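P22 protein (PDB 3JV1) probably acts as an accessory factor in mitochondrial RNA editing, specific for the cytochrome oxidase subunit II transcript, and belongs to the Mam33 family. Local coordinates at residues Ser143-Ala147 with Arg148-Asp152. Numbering follows the deposited sequence.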
loop_
_atom_site.group_PDB
_atom_site.type_symbol
_atom_site.label_atom_id
_atom_site.label_comp_id
_atom_site.label_asym_id
_atom_site.label_seq_id
_atom_site.Cartn_x
_atom_site.Cartn_y
_atom_site.Cartn_z
ATOM N N SER A 143 18.506 0.635 -24.912
ATOM C CA SER A 143 19.664 -0.064 -25.478
ATOM C C SER A 143 20.549 -0.649 -24.369
ATOM O O SER A 143 21.117 -1.723 -24.518
ATOM C CB SER A 143 20.499 0.898 -26.322
ATOM O OG SER A 143 19.718 1.446 -27.362
ATOM N N TYR A 144 20.681 0.087 -23.270
ATOM C CA TYR A 144 21.461 -0.350 -22.115
ATOM C C TYR A 144 20.842 -1.647 -21.549
ATOM O O TYR A 144 21.548 -2.603 -21.223
ATOM C CB TYR A 144 21.442 0.761 -21.058
ATOM C CG TYR A 144 22.136 0.443 -19.757
ATOM C CD1 TYR A 144 23.511 0.631 -19.609
ATOM C CD2 TYR A 144 21.407 0.008 -18.649
ATOM C CE1 TYR A 144 24.139 0.403 -18.388
ATOM C CE2 TYR A 144 22.022 -0.223 -17.429
ATOM C CZ TYR A 144 23.382 -0.023 -17.300
ATOM O OH TYR A 144 23.979 -0.241 -16.080
ATOM N N LEU A 145 19.520 -1.674 -21.441
ATOM C CA LEU A 145 18.831 -2.852 -20.933
ATOM C C LEU A 145 18.931 -4.010 -21.923
ATOM O O LEU A 145 19.112 -5.164 -21.530
ATOM C CB LEU A 145 17.364 -2.529 -20.669
ATOM C CG LEU A 145 17.110 -1.578 -19.505
ATOM C CD1 LEU A 145 15.677 -1.119 -19.539
ATOM C CD2 LEU A 145 17.431 -2.283 -18.189
ATOM N N SER A 146 18.819 -3.699 -23.208
ATOM C CA SER A 146 18.897 -4.728 -24.228
ATOM C C SER A 146 20.277 -5.396 -24.262
ATOM O O SER A 146 20.376 -6.600 -24.452
ATOM C CB SER A 146 18.566 -4.138 -25.596
ATOM O OG SER A 146 18.371 -5.179 -26.534
ATOM N N ALA A 147 21.337 -4.622 -24.069
ATOM C CA ALA A 147 22.687 -5.182 -24.074
ATOM C C ALA A 147 22.876 -6.161 -22.918
ATOM O O ALA A 147 23.814 -6.960 -22.917
ATOM C CB ALA A 147 23.725 -4.069 -23.984
ATOM N N ARG A 148 21.985 -6.092 -21.933
ATOM C CA ARG A 148 22.065 -6.975 -20.785
ATOM C C ARG A 148 21.030 -8.103 -20.832
ATOM O O ARG A 148 20.806 -8.794 -19.839
ATOM C CB ARG A 148 21.928 -6.152 -19.497
ATOM C CG ARG A 148 23.111 -5.207 -19.298
ATOM C CD ARG A 148 22.884 -4.134 -18.239
ATOM N NE ARG A 148 24.142 -3.443 -17.976
ATOM C CZ ARG A 148 24.826 -2.772 -18.900
ATOM N NH1 ARG A 148 24.362 -2.685 -20.139
ATOM N NH2 ARG A 148 26.004 -2.245 -18.605
ATOM N N GLY A 149 20.406 -8.297 -21.988
ATOM C CA GLY A 149 19.424 -9.363 -22.110
ATOM C C GLY A 149 17.995 -9.008 -21.743
ATOM O O GLY A 149 17.095 -9.832 -21.895
ATOM N N VAL A 150 17.770 -7.792 -21.255
ATOM C CA VAL A 150 16.417 -7.379 -20.898
ATOM C C VAL A 150 15.787 -6.856 -22.175
ATOM O O VAL A 150 15.785 -5.654 -22.450
ATOM C CB VAL A 150 16.430 -6.286 -19.821
ATOM C CG1 VAL A 150 15.014 -5.999 -19.362
ATOM C CG2 VAL A 150 17.292 -6.735 -18.645
ATOM N N ASN A 151 15.258 -7.794 -22.953
ATOM C CA ASN A 151 14.658 -7.505 -24.242
ATOM C C ASN A 151 13.309 -8.203 -24.396
ATOM O O ASN A 151 12.764 -8.731 -23.426
ATOM C CB ASN A 151 15.632 -7.957 -25.334
ATOM C CG ASN A 151 16.236 -9.322 -25.037
ATOM O OD1 ASN A 151 17.357 -9.628 -25.450
ATOM N ND2 ASN A 151 15.490 -10.152 -24.323
ATOM N N ASP A 152 12.776 -8.200 -25.616
ATOM C CA ASP A 152 11.483 -8.820 -25.891
ATOM C C ASP A 152 11.496 -10.317 -25.642
ATOM O O ASP A 152 10.470 -10.904 -25.297
ATOM C CB ASP A 152 11.049 -8.555 -27.332
ATOM C CG ASP A 152 10.764 -7.096 -27.593
ATOM O OD1 ASP A 152 10.178 -6.438 -26.711
ATOM O OD2 ASP A 152 11.118 -6.607 -28.685
#
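R148 lays its guanidinium flat over one face of the Y144 ring, the two planes only 18° apart. R148 CZ sits 3.6 Å from the centroid of the Y144 ring, a cation-pi stack shifted toward the rim, where Y144 CE1 approaches R148 NH2 to 3.2 Å. The R148 chain runs extended from CG to NE, then a chi4 of 60° folds the guanidinium back, so that NH1 donates to Y144 O at 3.0 Å in a bent bond (139°). One residue thus holds both ring and backbone of Y144. The same R148 guanidinium forms salt bridges through NE to E54 and through NH2 to D4 of the second subunit, linking the turn after the helix to strand 54-63 and that subunit. Behind this grip, helix 135-146 ends in a Schellman motif: V150 N donates to L145 O (3.0 Å) and G149 N to S146 O (3.0 Å), with G149 taking the positive phi as C-prime residue. L145 O also accepts from R148 N, and its two donors come from opposite faces of the carbonyl plane. L145 CB and V150 CB pack 4.0 Å apart, and both side chains rest on the antiparallel sheet, L145 on F87 and I98, V150 on M89 and F96.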